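TRAP dicarboxylate transporter, DctP subunit (Ochrobactrum anthropi, PDB 4P47) probably serves as the periplasmic solute-binding subunit of a TRAP transporter, capturing an organic acid, perhaps a dicarboxylate, for delivery to the membrane partners. Local coordinates at residues A[75-80]-A[95-100]; A[108-113]-A[325-330]; A[181-186]-A[233-238]. One frame throughout, in Å; residues are numbered along the deposited sequence.

Contact 1: A[75-80]-A[95-100]; sequences SDPQTL and AGILSS
The first turn of helix 76-85 packs against the short 3-10 turn that follows strand 90-94, so that Asp76, Pro77 and Leu80 meet Ile97 and Leu98 within the alpha/beta fold of a family 7 solute-binding protein. It illustrates how a helix start can be fixed by polar bonds on one side and seated by apolar contacts on another. Ile97 contributes most to the interface and uses two branches. Its CD1 meets CB of Asp76 at 3.9 Å, the two side chains crossing at about a right angle, while the carboxylate oxygen OD2 of Asp76 lies near the same methyl. The other branch is directed by the first torsion: chi1 of -62° sets CG1 beside the backbone N and leaves CG2 anti to it, and CG2 of Ile97 rests 4.2 Å from CG of the Pro77 ring. Deeper in lies Leu98, which has two conformers; in the one described here it crosses Leu80 nearly perpendicularly, and its CD2 lies 4.0 Å from CD2 of Leu80. No hydrogen bond spans the two segments, and polar order is kept within each. Ser75 is the N-cap: Gln78 N donates to Ser75 OG over 3.1 Å, and a weak return bond from Ser75 N to Gln78 OE1 at 3.5 Å completes a capping box. In the facing turn, Leu98 N bonds to Ala95 O at 3.0 Å. The outer end, at Pro77, is exposed, whereas the leucine pair is buried. Both leucines continue onto Met243 of strand 229-245 and Leu141 of strand 141-156, and Leu80 and Asp76 also touch Met93 of strand 90-94, placing the helix start and the 3-10 turn over the strands of the mixed sheet.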
loop_
_atom_site.group_PDB
_atom_site.type_symbol
_atom_site.label_atom_id
_atom_site.label_comp_id
_atom_site.label_asym_id
_atom_site.label_seq_id
_atom_site.Cartn_x
_atom_site.Cartn_y
_atom_site.Cartn_z
ATOM N N SER A 75 -14.122 5.392 8.056
ATOM C CA SER A 75 -13.253 5.102 6.924
ATOM C C SER A 75 -11.874 5.705 7.139
ATOM O O SER A 75 -11.699 6.573 7.991
ATOM C CB SER A 75 -13.854 5.674 5.635
ATOM O OG SER A 75 -13.762 7.076 5.629
ATOM N N ASP A 76 -10.903 5.273 6.349
ATOM C CA ASP A 76 -9.571 5.858 6.464
ATOM C C ASP A 76 -9.572 7.377 6.189
ATOM O O ASP A 76 -9.001 8.141 6.963
ATOM C CB ASP A 76 -8.564 5.084 5.609
ATOM C CG ASP A 76 -8.243 3.720 6.176
ATOM O OD1 ASP A 76 -8.486 3.470 7.372
ATOM O OD2 ASP A 76 -7.746 2.872 5.405
ATOM N N PRO A 77 -10.233 7.841 5.106
ATOM C CA PRO A 77 -10.329 9.296 4.892
ATOM C C PRO A 77 -11.008 10.072 6.054
ATOM O O PRO A 77 -10.641 11.190 6.386
ATOM C CB PRO A 77 -11.171 9.407 3.610
ATOM C CG PRO A 77 -10.966 8.133 2.916
ATOM C CD PRO A 77 -10.766 7.081 3.965
ATOM N N GLN A 78 -12.023 9.460 6.650
ATOM C CA GLN A 78 -12.687 10.070 7.791
ATOM C C GLN A 78 -11.702 10.191 8.958
ATOM O O GLN A 78 -11.552 11.261 9.552
ATOM C CB GLN A 78 -13.932 9.270 8.183
ATOM C CG GLN A 78 -14.675 9.852 9.382
ATOM C CD GLN A 78 -15.828 8.979 9.837
ATOM O OE1 GLN A 78 -16.146 7.965 9.209
ATOM N NE2 GLN A 78 -16.458 9.367 10.940
ATOM N N THR A 79 -11.005 9.107 9.262
ATOM C CA THR A 79 -10.057 9.103 10.371
ATOM C C THR A 79 -8.878 10.032 10.125
ATOM O O THR A 79 -8.371 10.651 11.044
ATOM C CB THR A 79 -9.653 7.672 10.721
ATOM O OG1 THR A 79 -10.795 7.042 11.315
ATOM C CG2 THR A 79 -8.492 7.627 11.704
ATOM N N LEU A 80 -8.477 10.188 8.870
ATOM C CA LEU A 80 -7.456 11.174 8.543
ATOM C C LEU A 80 -7.862 12.567 9.042
ATOM O O LEU A 80 -7.087 13.250 9.715
ATOM C CB LEU A 80 -7.208 11.212 7.031
ATOM C CG LEU A 80 -5.980 12.047 6.645
ATOM C CD1 LEU A 80 -4.729 11.319 7.130
ATOM C CD2 LEU A 80 -5.917 12.253 5.150
ATOM N N ALA A 95 -0.850 4.998 1.884
ATOM C CA ALA A 95 -0.319 6.345 1.792
ATOM C C ALA A 95 -0.881 7.152 0.627
ATOM O O ALA A 95 -0.917 8.374 0.685
ATOM C CB ALA A 95 1.200 6.316 1.740
ATOM N N GLY A 96 -1.349 6.479 -0.409
ATOM C CA GLY A 96 -1.922 7.169 -1.556
ATOM C C GLY A 96 -3.174 7.940 -1.198
ATOM O O GLY A 96 -3.541 8.888 -1.903
ATOM N N ILE A 97 -3.830 7.555 -0.117
ATOM C CA ILE A 97 -5.017 8.274 0.339
ATOM C C ILE A 97 -4.681 9.744 0.655
ATOM O O ILE A 97 -5.542 10.616 0.569
ATOM C CB ILE A 97 -5.660 7.550 1.530
ATOM C CG1 ILE A 97 -6.120 6.155 1.103
ATOM C CG2 ILE A 97 -6.847 8.368 2.106
ATOM C CD1 ILE A 97 -6.534 5.272 2.290
ATOM N N LEU A 98 -3.432 10.007 1.025
ATOM C CA LEU A 98 -3.013 11.363 1.363
ATOM C C LEU A 98 -3.042 12.344 0.207
ATOM O O LEU A 98 -2.979 13.547 0.439
ATOM C CB LEU A 98 -1.608 11.359 1.955
ATOM C CG LEU A 98 -1.594 10.974 3.426
ATOM C CD1 LEU A 98 -0.242 10.468 3.859
ATOM C CD2 LEU A 98 -2.012 12.156 4.293
ATOM N N SER A 99 -3.122 11.863 -1.031
ATOM C CA SER A 99 -2.903 12.746 -2.178
ATOM C C SER A 99 -3.837 13.966 -2.219
ATOM O O SER A 99 -3.449 15.016 -2.733
ATOM C CB SER A 99 -2.974 11.974 -3.497
ATOM O OG SER A 99 -4.269 11.453 -3.732
ATOM N N SER A 100 -5.055 13.844 -1.693
ATOM C CA SER A 100 -5.963 15.005 -1.673
ATOM C C SER A 100 -5.634 15.967 -0.518
ATOM O O SER A 100 -6.246 17.044 -0.389
ATOM C CB SER A 100 -7.421 14.557 -1.630
ATOM O OG SER A 100 -7.715 13.869 -0.446
#

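Contact 2: A[108-113]-A[325-330]; sequences VDLPFL and DELFAE
Leu327 reaches from helix 321-336 to two leucines of the loop 108-113, and one methyl makes both contacts. CD2 of Leu327 lies 4.1 Å from CD2 of Leu113 and 4.2 Å from CD1 of Leu110, a close-set group of three buried side chains. With CG anti to the backbone N (chi1 176°), Leu327 carries CD2 toward the loop, and it crosses Leu113 at about a right angle. Packing of this kind joins a helix near the C-terminal end to a loop more than two hundred residues earlier, a long-range closure within a periplasmic binding protein fold. Val123 of helix 117-125 and Phe128 of helix 127-133 also touch Leu327, while Ile312 of helix 298-312 packs on Leu110. The contact thins toward Phe328, a partly exposed residue whose side chain comes no nearer than 5.0 Å to the loop segment. Farther round the helix, Asp325 and Ala329 are exposed and play no part in the leucine packing. With no hydrogen bond between the two segments, polar ties lie beyond them: Leu113 O accepts from Arg335 NH2, farther along the same helix 321-336, and Phe112 O from Arg305 NH2 of helix 298-312.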
loop_
_atom_site.group_PDB
_atom_site.type_symbol
_atom_site.label_atom_id
_atom_site.label_comp_id
_atom_site.label_asym_id
_atom_site.label_seq_id
_atom_site.Cartn_x
_atom_site.Cartn_y
_atom_site.Cartn_z
ATOM N N VAL A 108 3.120 7.595 -4.756
ATOM C CA VAL A 108 3.184 6.203 -4.294
ATOM C C VAL A 108 2.213 5.299 -5.037
ATOM O O VAL A 108 2.335 4.084 -4.970
ATOM C CB VAL A 108 2.964 6.041 -2.771
ATOM C CG1 VAL A 108 3.929 6.921 -1.977
ATOM C CG2 VAL A 108 1.526 6.286 -2.350
ATOM N N ASP A 109 1.261 5.881 -5.748
ATOM C CA ASP A 109 0.335 5.122 -6.581
ATOM C C ASP A 109 0.823 4.921 -8.028
ATOM O O ASP A 109 0.153 4.260 -8.812
ATOM C CB ASP A 109 -1.024 5.820 -6.619
ATOM C CG ASP A 109 -1.821 5.659 -5.331
ATOM O OD1 ASP A 109 -1.590 4.693 -4.573
ATOM O OD2 ASP A 109 -2.736 6.467 -5.114
ATOM N N LEU A 110 1.964 5.488 -8.408
ATOM C CA LEU A 110 2.431 5.352 -9.790
ATOM C C LEU A 110 2.757 3.894 -10.097
ATOM O O LEU A 110 3.159 3.139 -9.225
ATOM C CB LEU A 110 3.657 6.259 -10.040
ATOM C CG LEU A 110 3.388 7.767 -9.943
ATOM C CD1 LEU A 110 4.703 8.542 -9.975
ATOM C CD2 LEU A 110 2.448 8.273 -11.039
ATOM N N PRO A 111 2.559 3.498 -11.350
ATOM C CA PRO A 111 2.715 2.068 -11.662
ATOM C C PRO A 111 4.120 1.494 -11.809
ATOM O O PRO A 111 5.080 2.160 -12.234
ATOM C CB PRO A 111 1.931 1.894 -12.971
ATOM C CG PRO A 111 1.777 3.253 -13.540
ATOM C CD PRO A 111 1.915 4.268 -12.421
ATOM N N PHE A 112 4.209 0.211 -11.471
ATOM C CA PHE A 112 5.402 -0.600 -11.678
ATOM C C PHE A 112 6.669 -0.024 -11.034
ATOM O O PHE A 112 7.779 -0.200 -11.553
ATOM C CB PHE A 112 5.634 -0.853 -13.182
ATOM C CG PHE A 112 4.461 -1.489 -13.880
ATOM C CD1 PHE A 112 4.108 -2.810 -13.630
ATOM C CD2 PHE A 112 3.699 -0.772 -14.788
ATOM C CE1 PHE A 112 3.036 -3.388 -14.272
ATOM C CE2 PHE A 112 2.627 -1.362 -15.438
ATOM C CZ PHE A 112 2.292 -2.679 -15.167
ATOM N N LEU A 113 6.533 0.620 -9.878
ATOM C CA LEU A 113 7.708 1.169 -9.181
ATOM C C LEU A 113 8.635 0.059 -8.685
ATOM O O LEU A 113 9.845 0.119 -8.903
ATOM C CB LEU A 113 7.293 2.028 -7.975
ATOM C CG LEU A 113 6.382 3.218 -8.294
ATOM C CD1 LEU A 113 6.069 4.011 -7.031
ATOM C CD2 LEU A 113 6.979 4.152 -9.347
ATOM N N ASP A 325 11.484 13.303 -10.152
ATOM C CA ASP A 325 12.880 13.096 -10.536
ATOM C C ASP A 325 13.653 12.315 -9.494
ATOM O O ASP A 325 14.434 11.409 -9.834
ATOM C CB ASP A 325 13.600 14.429 -10.734
ATOM C CG ASP A 325 13.124 15.192 -11.951
ATOM O OD1 ASP A 325 12.522 14.600 -12.870
ATOM O OD2 ASP A 325 13.388 16.409 -11.982
ATOM N N GLU A 326 13.440 12.657 -8.225
ATOM C CA GLU A 326 14.093 11.966 -7.110
ATOM C C GLU A 326 13.710 10.486 -7.095
ATOM O O GLU A 326 14.565 9.595 -6.982
ATOM C CB GLU A 326 13.701 12.621 -5.783
ATOM C CG GLU A 326 14.120 11.824 -4.533
ATOM C CD GLU A 326 13.869 12.576 -3.227
ATOM O OE1 GLU A 326 12.691 12.848 -2.897
ATOM O OE2 GLU A 326 14.857 12.894 -2.527
ATOM N N LEU A 327 12.416 10.233 -7.218
ATOM C CA LEU A 327 11.902 8.870 -7.274
ATOM C C LEU A 327 12.542 8.095 -8.427
ATOM O O LEU A 327 13.052 6.982 -8.244
ATOM C CB LEU A 327 10.387 8.913 -7.427
ATOM C CG LEU A 327 9.684 7.569 -7.590
ATOM C CD1 LEU A 327 9.968 6.657 -6.395
ATOM C CD2 LEU A 327 8.201 7.772 -7.767
ATOM N N PHE A 328 12.568 8.684 -9.611
ATOM C CA PHE A 328 13.133 7.983 -10.764
ATOM C C PHE A 328 14.608 7.628 -10.574
ATOM O O PHE A 328 15.041 6.548 -10.987
ATOM C CB PHE A 328 12.906 8.789 -12.040
ATOM C CG PHE A 328 11.490 8.733 -12.538
ATOM C CD1 PHE A 328 10.488 8.152 -11.769
ATOM C CD2 PHE A 328 11.158 9.247 -13.782
ATOM C CE1 PHE A 328 9.191 8.094 -12.227
ATOM C CE2 PHE A 328 9.857 9.190 -14.246
ATOM C CZ PHE A 328 8.879 8.614 -13.472
ATOM N N ALA A 329 15.370 8.507 -9.931
ATOM C CA ALA A 329 16.765 8.209 -9.589
ATOM C C ALA A 329 16.894 7.030 -8.614
ATOM O O ALA A 329 17.719 6.116 -8.806
ATOM C CB ALA A 329 17.434 9.458 -9.011
ATOM N N GLU A 330 16.089 7.043 -7.558
ATOM C CA GLU A 330 16.090 5.944 -6.593
ATOM C C GLU A 330 15.732 4.618 -7.289
ATOM O O GLU A 330 16.327 3.586 -6.983
ATOM C CB GLU A 330 15.139 6.241 -5.430
ATOM C CG GLU A 330 15.518 7.472 -4.577
ATOM C CD GLU A 330 16.755 7.271 -3.722
ATOM O OE1 GLU A 330 17.185 6.107 -3.569
ATOM O OE2 GLU A 330 17.290 8.282 -3.198
#

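Contact 3: A[181-186]-A[233-238]; sequences VALFNA and TRHQYN
Phe184 presents the edge of its ring to one face of the His235 imidazole, a T-shaped pair with ring centres 5.0 Å apart and planes at 86°. The nearest approach brings CZ of Phe184 to 3.6 Å from NE2 of His235, offset toward the rim of the imidazole. Leu183 comes in obliquely: its CD2 lies 3.9 Å from CD2 of His235, and the two side chains cross at about a right angle. The same methyl is 4.4 Å from CG of Gln236. These contacts pack helix 178-186 against the long strand 229-245, the two segments running antiparallel at 175° with their axes 10.6 Å apart, a helix layered against the mixed sheet of this binding protein. The imidazole itself is held from two ends. Chi1 of 55° puts CG of His235 between the backbone N and the carbonyl carbon, and with the ring so placed ND1 shares a 2.8 Å hydrogen bond with Thr233 OG1; NE2 bonds to Glu212 OE1. With alanine in place of His235, the Phe184 edge would probably lose its facing ring, and Thr233 and Glu212 their common partner. Gln236 directs its amide elsewhere, NE2 donating to the backbone oxygen of Asp109.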
loop_
_atom_site.group_PDB
_atom_site.type_symbol
_atom_site.label_atom_id
_atom_site.label_comp_id
_atom_site.label_asym_id
_atom_site.label_seq_id
_atom_site.Cartn_x
_atom_site.Cartn_y
_atom_site.Cartn_z
ATOM N N VAL A 181 -7.202 4.507 -13.140
ATOM C CA VAL A 181 -8.046 4.583 -14.326
ATOM C C VAL A 181 -7.181 4.862 -15.561
ATOM O O VAL A 181 -7.365 4.234 -16.607
ATOM C CB VAL A 181 -9.121 5.672 -14.150
ATOM C CG1 VAL A 181 -9.850 5.922 -15.450
ATOM C CG2 VAL A 181 -10.113 5.279 -13.079
ATOM N N ALA A 182 -6.226 5.781 -15.443
ATOM C CA ALA A 182 -5.310 6.049 -16.549
ATOM C C ALA A 182 -4.509 4.793 -16.900
ATOM O O ALA A 182 -4.357 4.439 -18.069
ATOM C CB ALA A 182 -4.360 7.209 -16.203
ATOM N N LEU A 183 -4.010 4.114 -15.877
ATOM C CA LEU A 183 -3.183 2.916 -16.050
ATOM C C LEU A 183 -3.922 1.836 -16.824
ATOM O O LEU A 183 -3.424 1.307 -17.815
ATOM C CB LEU A 183 -2.774 2.372 -14.675
ATOM C CG LEU A 183 -2.173 0.967 -14.653
ATOM C CD1 LEU A 183 -0.884 0.895 -15.471
ATOM C CD2 LEU A 183 -1.951 0.544 -13.224
ATOM N N PHE A 184 -5.123 1.500 -16.381
ATOM C CA PHE A 184 -5.803 0.374 -17.004
ATOM C C PHE A 184 -6.303 0.715 -18.404
ATOM O O PHE A 184 -6.271 -0.131 -19.297
ATOM C CB PHE A 184 -6.847 -0.217 -16.044
ATOM C CG PHE A 184 -6.217 -1.193 -15.074
ATOM C CD1 PHE A 184 -6.046 -2.519 -15.432
ATOM C CD2 PHE A 184 -5.699 -0.758 -13.871
ATOM C CE1 PHE A 184 -5.398 -3.400 -14.568
ATOM C CE2 PHE A 184 -5.049 -1.619 -13.014
ATOM C CZ PHE A 184 -4.901 -2.927 -13.359
ATOM N N ASN A 185 -6.691 1.966 -18.628
ATOM C CA ASN A 185 -7.002 2.391 -20.007
ATOM C C ASN A 185 -5.763 2.311 -20.890
ATOM O O ASN A 185 -5.850 1.874 -22.027
ATOM C CB ASN A 185 -7.601 3.793 -20.058
ATOM C CG ASN A 185 -9.061 3.809 -19.767
ATOM O OD1 ASN A 185 -9.880 3.448 -20.601
ATOM N ND2 ASN A 185 -9.415 4.231 -18.580
ATOM N N ALA A 186 -4.610 2.733 -20.387
ATOM C CA ALA A 186 -3.365 2.651 -21.151
ATOM C C ALA A 186 -3.018 1.209 -21.507
ATOM O O ALA A 186 -2.355 0.946 -22.521
ATOM C CB ALA A 186 -2.210 3.289 -20.363
ATOM N N THR A 233 1.146 -9.029 -11.515
ATOM C CA THR A 233 1.508 -7.840 -12.296
ATOM C C THR A 233 2.298 -6.842 -11.468
ATOM O O THR A 233 3.092 -6.085 -12.015
ATOM C CB THR A 233 0.247 -7.132 -12.791
ATOM O OG1 THR A 233 -0.686 -7.091 -11.721
ATOM C CG2 THR A 233 -0.385 -7.844 -13.973
ATOM N N ARG A 234 2.072 -6.825 -10.159
ATOM C CA ARG A 234 2.665 -5.824 -9.286
ATOM C C ARG A 234 2.545 -4.424 -9.912
ATOM O O ARG A 234 3.460 -3.601 -9.862
ATOM C CB ARG A 234 4.114 -6.185 -8.924
ATOM C CG ARG A 234 4.224 -7.497 -8.173
ATOM C CD ARG A 234 5.595 -7.699 -7.560
ATOM N NE ARG A 234 5.664 -8.983 -6.867
ATOM C CZ ARG A 234 6.074 -10.116 -7.420
ATOM N NH1 ARG A 234 6.481 -10.149 -8.678
ATOM N NH2 ARG A 234 6.087 -11.229 -6.703
ATOM N N HIS A 235 1.390 -4.138 -10.486
ATOM C CA HIS A 235 1.223 -2.911 -11.249
ATOM C C HIS A 235 1.255 -1.683 -10.362
ATOM O O HIS A 235 1.557 -0.600 -10.852
ATOM C CB HIS A 235 -0.039 -2.936 -12.130
ATOM C CG HIS A 235 -1.294 -3.231 -11.378
ATOM N ND1 HIS A 235 -1.762 -4.512 -11.223
ATOM C CD2 HIS A 235 -2.164 -2.424 -10.726
ATOM C CE1 HIS A 235 -2.871 -4.486 -10.507
ATOM N NE2 HIS A 235 -3.141 -3.237 -10.190
ATOM N N GLN A 236 0.884 -1.842 -9.096
ATOM C CA GLN A 236 1.081 -0.810 -8.096
ATOM C C GLN A 236 1.493 -1.495 -6.801
ATOM O O GLN A 236 1.335 -2.700 -6.646
ATOM C CB GLN A 236 -0.208 -0.042 -7.850
ATOM C CG GLN A 236 -0.627 0.834 -9.008
ATOM C CD GLN A 236 -2.041 1.283 -8.826
ATOM O OE1 GLN A 236 -2.990 0.474 -8.900
ATOM N NE2 GLN A 236 -2.221 2.554 -8.547
ATOM N N TYR A 237 2.047 -0.706 -5.889
ATOM C CA TYR A 237 2.425 -1.159 -4.560
ATOM C C TYR A 237 1.780 -0.210 -3.585
ATOM O O TYR A 237 1.898 0.995 -3.757
ATOM C CB TYR A 237 3.931 -1.118 -4.371
ATOM C CG TYR A 237 4.353 -1.531 -2.966
ATOM C CD1 TYR A 237 4.382 -2.866 -2.586
ATOM C CD2 TYR A 237 4.731 -0.583 -2.026
ATOM C CE1 TYR A 237 4.768 -3.241 -1.298
ATOM C CE2 TYR A 237 5.137 -0.956 -0.753
ATOM C CZ TYR A 237 5.152 -2.275 -0.405
ATOM O OH TYR A 237 5.566 -2.622 0.869
ATOM N N ASN A 238 1.121 -0.749 -2.561
ATOM C CA ASN A 238 0.479 0.041 -1.516
ATOM C C ASN A 238 1.303 0.015 -0.215
ATOM O O ASN A 238 1.197 -0.932 0.571
ATOM C CB ASN A 238 -0.947 -0.483 -1.185
ATOM C CG ASN A 238 -1.983 -0.315 -2.313
ATOM O OD1 ASN A 238 -2.941 -1.092 -2.402
ATOM N ND2 ASN A 238 -1.832 0.711 -3.111
#

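Followed from the N terminus, contact 1 closes first, a short loop in which the rest of helix 76-85 leads into strand 90-94. Contact 2 opens soon afterwards at 108-113 and closes only at 325-330, near the C-terminal end. Contact 3 falls wholly within that span, pairing 181-186 with 233-238, so contacts 2 and 3 nest and none cross. Contact 1 touches contact 2 by packing of Gly96 on Val108. Contacts 2 and 3, with centres about 13 Å apart, are joined by a probable hydrogen bond from Phe112 N to His235 O. The loop 108-113 thereby links the C-terminal helix to strand 229-245, against which helix 178-186 packs.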